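Local coordinates for ABC transporter substrate-binding protein (Bradyrhizobium japonicum, PDB 4I1D) that probably acts as the periplasmic solute-binding component of an ABC importer, perhaps for polyamines, and is found with D-malate bound, at residues M152-V166 against A296-S308. Sequence-based numbering, arbitrary orientation.
Sequences MADGVAPDKLYPLDV and AKQALMSYAWWSS. With SO4 (sulfate ion), chain H; SO4 (sulfate ion), chain K.
Trp305 and Tyr162 make the largest shares of this contact, in which the loop leaving helix 146-153 packs on strand 299-300 and helix 303-306 of a periplasmic binding protein fold. Strand 299-300 pairs in parallel with strand 219-235; the contact lies away from the malate pocket.

Ser302 CB stands over the centre of the Tyr162 ring in a CH-pi contact, 3.5 Å from its centroid and 4° off the normal. Leu164 CG sits likewise over the six-membered ring of Trp305, 3.9 Å from the centroid, while Leu164 CD1 also reaches Trp306 CZ2. With CG anti to the backbone N (chi1 -175°), the Trp305 indole lies under Leu164; Val166 CG2 meets its edge at CZ2 and the cis-proline Pro163 lays CB against CD1. The Tyr162 and Trp305 rings meet obliquely, planes at 50°, with Tyr162 CD1 3.7 Å from Trp305 CB. Replacing Trp305 with alanine would probably open a gap beneath Leu164 and beside Val166, and leave the water on Leu164 O without its indole partner.

Smaller apolar contacts gather at Ala299, whose CB lies 3.6 Å from Leu161 CD1 and also touches Pro158 CB and the selenomethionine methyl of Met152.

Glu148 OE1, in helix 146-153, is hydrogen-bonded to both Tyr162 OH and Trp306 NE1, so one carboxylate oxygen bridges side chains from both segments. Ser302 is the N-cap of helix 303-306: its OG accepts from Trp305 N at 3.1 Å. One water links the segments, donating to Leu164 O at 2.8 Å and accepting from Trp305 NE1 at 3.1 Å, in the plane of the indole.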
loop_
_atom_site.group_PDB
_atom_site.type_symbol
_atom_site.label_atom_id
_atom_site.label_comp_id
_atom_site.label_asym_id
_atom_site.label_seq_id
_atom_site.Cartn_x
_atom_site.Cartn_y
_atom_site.Cartn_z
HETATM N N MSE A 152 -7.687 36.127 -17.462
HETATM C CA MSE A 152 -7.406 37.544 -17.638
HETATM C C MSE A 152 -5.992 37.751 -18.178
HETATM O O MSE A 152 -5.754 38.669 -18.962
HETATM C CB MSE A 152 -7.620 38.306 -16.328
HETATM C CG MSE A 152 -9.095 38.573 -16.026
HETATM SE SE MSE A 152 -9.416 39.584 -14.385
HETATM C CE MSE A 152 -9.133 38.131 -13.091
ATOM N N ALA A 153 -5.061 36.891 -17.760
ATOM C CA ALA A 153 -3.685 36.958 -18.249
ATOM C C ALA A 153 -3.671 36.653 -19.744
ATOM O O ALA A 153 -2.850 37.165 -20.495
ATOM C CB ALA A 153 -2.805 35.969 -17.489
ATOM N N ASP A 154 -4.593 35.806 -20.170
ATOM C CA ASP A 154 -4.727 35.494 -21.574
ATOM C C ASP A 154 -5.584 36.520 -22.320
ATOM O O ASP A 154 -6.035 36.269 -23.446
ATOM C CB ASP A 154 -5.300 34.095 -21.759
ATOM C CG ASP A 154 -4.905 33.497 -23.095
ATOM O OD1 ASP A 154 -3.738 33.697 -23.489
ATOM O OD2 ASP A 154 -5.753 32.858 -23.755
ATOM N N GLY A 155 -5.816 37.667 -21.687
ATOM C CA GLY A 155 -6.437 38.796 -22.360
ATOM C C GLY A 155 -7.942 38.928 -22.219
ATOM O O GLY A 155 -8.545 39.843 -22.781
ATOM N N VAL A 156 -8.555 38.018 -21.473
ATOM C CA VAL A 156 -10.001 38.046 -21.273
ATOM C C VAL A 156 -10.376 39.169 -20.299
ATOM O O VAL A 156 -9.763 39.310 -19.238
ATOM C CB VAL A 156 -10.512 36.690 -20.731
ATOM C CG1 VAL A 156 -12.008 36.735 -20.488
ATOM C CG2 VAL A 156 -10.167 35.574 -21.698
ATOM N N ALA A 157 -11.375 39.966 -20.670
ATOM C CA ALA A 157 -11.820 41.091 -19.851
ATOM C C ALA A 157 -12.516 40.610 -18.583
ATOM O O ALA A 157 -13.306 39.670 -18.636
ATOM C CB ALA A 157 -12.750 41.991 -20.648
ATOM N N PRO A 158 -12.232 41.264 -17.441
ATOM C CA PRO A 158 -12.778 40.866 -16.139
ATOM C C PRO A 158 -14.287 40.618 -16.157
ATOM O O PRO A 158 -14.772 39.735 -15.451
ATOM C CB PRO A 158 -12.445 42.067 -15.241
ATOM C CG PRO A 158 -11.203 42.611 -15.806
ATOM C CD PRO A 158 -11.343 42.435 -17.317
ATOM N N ASP A 159 -15.021 41.386 -16.951
ATOM C CA ASP A 159 -16.475 41.258 -16.949
ATOM C C ASP A 159 -16.989 40.329 -18.055
ATOM O O ASP A 159 -18.191 40.242 -18.291
ATOM C CB ASP A 159 -17.137 42.634 -17.044
ATOM C CG ASP A 159 -16.765 43.373 -18.315
ATOM O OD1 ASP A 159 -15.735 43.018 -18.932
ATOM O OD2 ASP A 159 -17.500 44.311 -18.695
ATOM N N LYS A 160 -16.078 39.623 -18.720
ATOM C CA LYS A 160 -16.465 38.663 -19.752
ATOM C C LYS A 160 -15.991 37.236 -19.442
ATOM O O LYS A 160 -15.938 36.389 -20.328
ATOM C CB LYS A 160 -15.903 39.099 -21.106
ATOM C CG LYS A 160 -16.408 40.448 -21.602
ATOM C CD LYS A 160 -17.854 40.375 -22.083
ATOM C CE LYS A 160 -18.246 41.640 -22.843
ATOM N NZ LYS A 160 -19.600 41.545 -23.457
ATOM N N LEU A 161 -15.654 36.970 -18.187
ATOM C CA LEU A 161 -15.063 35.690 -17.814
ATOM C C LEU A 161 -16.012 34.492 -17.859
ATOM O O LEU A 161 -15.637 33.415 -18.321
ATOM C CB LEU A 161 -14.440 35.787 -16.420
ATOM C CG LEU A 161 -13.123 36.554 -16.381
ATOM C CD1 LEU A 161 -12.804 36.980 -14.975
ATOM C CD2 LEU A 161 -12.023 35.685 -16.949
ATOM N N TYR A 162 -17.231 34.669 -17.358
ATOM C CA TYR A 162 -18.136 33.540 -17.149
ATOM C C TYR A 162 -19.075 33.306 -18.336
ATOM O O TYR A 162 -19.499 34.254 -18.992
ATOM C CB TYR A 162 -18.918 33.722 -15.834
ATOM C CG TYR A 162 -18.023 33.804 -14.611
ATOM C CD1 TYR A 162 -17.525 32.653 -14.013
ATOM C CD2 TYR A 162 -17.670 35.030 -14.062
ATOM C CE1 TYR A 162 -16.701 32.716 -12.901
ATOM C CE2 TYR A 162 -16.839 35.107 -12.939
ATOM C CZ TYR A 162 -16.358 33.947 -12.366
ATOM O OH TYR A 162 -15.541 34.011 -11.258
ATOM N N PRO A 163 -19.373 32.035 -18.643
ATOM C CA PRO A 163 -18.823 30.824 -18.017
ATOM C C PRO A 163 -17.344 30.648 -18.355
ATOM O O PRO A 163 -16.948 30.984 -19.465
ATOM C CB PRO A 163 -19.646 29.700 -18.655
ATOM C CG PRO A 163 -20.114 30.276 -19.983
ATOM C CD PRO A 163 -20.353 31.726 -19.705
ATOM N N LEU A 164 -16.540 30.142 -17.420
ATOM C CA LEU A 164 -15.094 30.087 -17.627
ATOM C C LEU A 164 -14.706 29.117 -18.734
ATOM O O LEU A 164 -15.228 28.011 -18.806
ATOM C CB LEU A 164 -14.356 29.706 -16.338
ATOM C CG LEU A 164 -14.467 30.647 -15.133
ATOM C CD1 LEU A 164 -13.594 30.154 -13.995
ATOM C CD2 LEU A 164 -14.104 32.086 -15.486
ATOM N N ASP A 165 -13.792 29.540 -19.603
ATOM C CA ASP A 165 -13.171 28.622 -20.549
ATOM C C ASP A 165 -12.064 27.883 -19.797
ATOM O O ASP A 165 -10.929 28.370 -19.696
ATOM C CB ASP A 165 -12.591 29.384 -21.736
ATOM C CG ASP A 165 -12.012 28.465 -22.809
ATOM O OD1 ASP A 165 -11.765 27.272 -22.519
ATOM O OD2 ASP A 165 -11.798 28.951 -23.946
ATOM N N VAL A 166 -12.407 26.709 -19.269
ATOM C CA VAL A 166 -11.523 25.991 -18.350
ATOM C C VAL A 166 -10.262 25.425 -19.009
ATOM O O VAL A 166 -9.168 25.562 -18.454
ATOM C CB VAL A 166 -12.279 24.913 -17.533
ATOM C CG1 VAL A 166 -11.359 24.308 -16.478
ATOM C CG2 VAL A 166 -13.483 25.539 -16.849
ATOM N N ALA A 296 -15.166 48.323 -9.871
ATOM C CA ALA A 296 -15.205 48.491 -11.317
ATOM C C ALA A 296 -13.947 47.956 -11.998
ATOM O O ALA A 296 -13.988 47.607 -13.169
ATOM C CB ALA A 296 -15.442 49.967 -11.690
ATOM N N LYS A 297 -12.832 47.895 -11.273
ATOM C CA LYS A 297 -11.577 47.379 -11.839
ATOM C C LYS A 297 -11.493 45.857 -11.740
ATOM O O LYS A 297 -10.531 45.264 -12.204
ATOM C CB LYS A 297 -10.364 47.935 -11.080
ATOM C CG LYS A 297 -10.173 49.442 -11.111
ATOM C CD LYS A 297 -9.143 49.844 -10.060
ATOM C CE LYS A 297 -8.921 51.345 -10.017
ATOM N NZ LYS A 297 -7.520 51.684 -10.388
ATOM N N GLN A 298 -12.470 45.224 -11.100
ATOM C CA GLN A 298 -12.317 43.822 -10.709
ATOM C C GLN A 298 -13.257 42.850 -11.403
ATOM O O GLN A 298 -14.292 43.237 -11.941
ATOM C CB GLN A 298 -12.520 43.670 -9.206
ATOM C CG GLN A 298 -11.395 44.232 -8.365
ATOM C CD GLN A 298 -11.694 44.126 -6.880
ATOM O OE1 GLN A 298 -11.551 43.057 -6.276
ATOM N NE2 GLN A 298 -12.123 45.235 -6.288
ATOM N N ALA A 299 -12.886 41.575 -11.369
ATOM C CA ALA A 299 -13.790 40.514 -11.769
ATOM C C ALA A 299 -14.681 40.157 -10.581
ATOM O O ALA A 299 -14.200 39.846 -9.486
ATOM C CB ALA A 299 -13.012 39.304 -12.228
ATOM N N LEU A 300 -15.986 40.221 -10.790
ATOM C CA LEU A 300 -16.911 39.822 -9.760
ATOM C C LEU A 300 -17.118 38.315 -9.856
ATOM O O LEU A 300 -17.705 37.820 -10.820
ATOM C CB LEU A 300 -18.235 40.565 -9.944
ATOM C CG LEU A 300 -19.273 40.319 -8.852
ATOM C CD1 LEU A 300 -18.742 40.732 -7.461
ATOM C CD2 LEU A 300 -20.549 41.067 -9.198
HETATM N N MSE A 301 -16.626 37.580 -8.870
HETATM C CA MSE A 301 -16.767 36.126 -8.896
HETATM C C MSE A 301 -18.225 35.689 -9.029
HETATM O O MSE A 301 -19.097 36.173 -8.302
HETATM C CB MSE A 301 -16.152 35.481 -7.656
HETATM C CG MSE A 301 -16.434 33.976 -7.580
HETATM SE SE MSE A 301 -15.150 33.021 -6.463
HETATM C CE MSE A 301 -13.542 33.562 -7.425
ATOM N N SER A 302 -18.482 34.781 -9.966
ATOM C CA SER A 302 -19.802 34.167 -10.128
ATOM C C SER A 302 -19.913 32.871 -9.324
ATOM O O SER A 302 -19.420 31.815 -9.741
ATOM C CB SER A 302 -20.085 33.878 -11.615
ATOM O OG SER A 302 -21.320 33.200 -11.786
ATOM N N TYR A 303 -20.555 32.961 -8.165
ATOM C CA TYR A 303 -20.833 31.792 -7.340
ATOM C C TYR A 303 -21.827 30.835 -7.987
ATOM O O TYR A 303 -21.784 29.637 -7.734
ATOM C CB TYR A 303 -21.276 32.226 -5.933
ATOM C CG TYR A 303 -20.131 32.905 -5.241
ATOM C CD1 TYR A 303 -18.998 32.181 -4.881
ATOM C CD2 TYR A 303 -20.139 34.276 -5.017
ATOM C CE1 TYR A 303 -17.920 32.796 -4.273
ATOM C CE2 TYR A 303 -19.069 34.901 -4.417
ATOM C CZ TYR A 303 -17.960 34.160 -4.043
ATOM O OH TYR A 303 -16.883 34.782 -3.436
ATOM N N ALA A 304 -22.705 31.363 -8.833
ATOM C CA ALA A 304 -23.589 30.513 -9.617
ATOM C C ALA A 304 -22.769 29.613 -10.545
ATOM O O ALA A 304 -23.079 28.440 -10.707
ATOM C CB ALA A 304 -24.585 31.352 -10.420
ATOM N N TRP A 305 -21.718 30.153 -11.149
ATOM C CA TRP A 305 -20.881 29.315 -12.014
ATOM C C TRP A 305 -20.096 28.283 -11.199
ATOM O O TRP A 305 -20.121 27.093 -11.526
ATOM C CB TRP A 305 -19.930 30.124 -12.906
ATOM C CG TRP A 305 -19.172 29.217 -13.880
ATOM C CD1 TRP A 305 -19.581 28.820 -15.127
ATOM C CD2 TRP A 305 -17.903 28.577 -13.655
ATOM N NE1 TRP A 305 -18.642 27.983 -15.692
ATOM C CE2 TRP A 305 -17.605 27.821 -14.809
ATOM C CE3 TRP A 305 -16.993 28.577 -12.594
ATOM C CZ2 TRP A 305 -16.438 27.070 -14.927
ATOM C CZ3 TRP A 305 -15.826 27.831 -12.718
ATOM C CH2 TRP A 305 -15.561 27.091 -13.877
ATOM N N TRP A 306 -19.427 28.733 -10.132
ATOM C CA TRP A 306 -18.603 27.835 -9.320
ATOM C C TRP A 306 -19.373 26.699 -8.644
ATOM O O TRP A 306 -18.822 25.618 -8.421
ATOM C CB TRP A 306 -17.783 28.610 -8.282
ATOM C CG TRP A 306 -16.535 29.138 -8.870
ATOM C CD1 TRP A 306 -16.253 30.434 -9.160
ATOM C CD2 TRP A 306 -15.404 28.370 -9.291
ATOM N NE1 TRP A 306 -15.000 30.528 -9.729
ATOM C CE2 TRP A 306 -14.461 29.272 -9.821
ATOM C CE3 TRP A 306 -15.095 27.005 -9.271
ATOM C CZ2 TRP A 306 -13.222 28.858 -10.314
ATOM C CZ3 TRP A 306 -13.863 26.594 -9.770
ATOM C CH2 TRP A 306 -12.946 27.517 -10.280
ATOM N N SER A 307 -20.637 26.949 -8.322
ATOM C CA SER A 307 -21.472 25.962 -7.647
ATOM C C SER A 307 -22.293 25.119 -8.632
ATOM O O SER A 307 -23.112 24.289 -8.228
ATOM C CB SER A 307 -22.413 26.670 -6.668
ATOM O OG SER A 307 -23.299 27.539 -7.361
ATOM N N SER A 308 -22.089 25.343 -9.923
ATOM C CA SER A 308 -22.793 24.578 -10.943
ATOM C C SER A 308 -21.964 23.338 -11.303
ATOM O O SER A 308 -20.802 23.237 -10.912
ATOM C CB SER A 308 -22.999 25.439 -12.190
ATOM O OG SER A 308 -21.776 25.588 -12.902
HETATM S S SO4 H . -23.529 34.877 -8.854
HETATM O O1 SO4 H . -22.601 35.764 -8.151
HETATM O O2 SO4 H . -24.648 34.566 -7.965
HETATM O O3 SO4 H . -24.004 35.508 -10.086
HETATM O O4 SO4 H . -22.841 33.643 -9.221
HETATM S S SO4 K . -3.944 51.014 -9.393
HETATM O O1 SO4 K . -3.763 52.457 -9.259
HETATM O O2 SO4 K . -4.681 50.498 -8.234
HETATM O O3 SO4 K . -4.676 50.731 -10.633
HETATM O O4 SO4 K . -2.622 50.396 -9.433
HETATM O O HOH W 1 -17.646 26.619 -18.245
#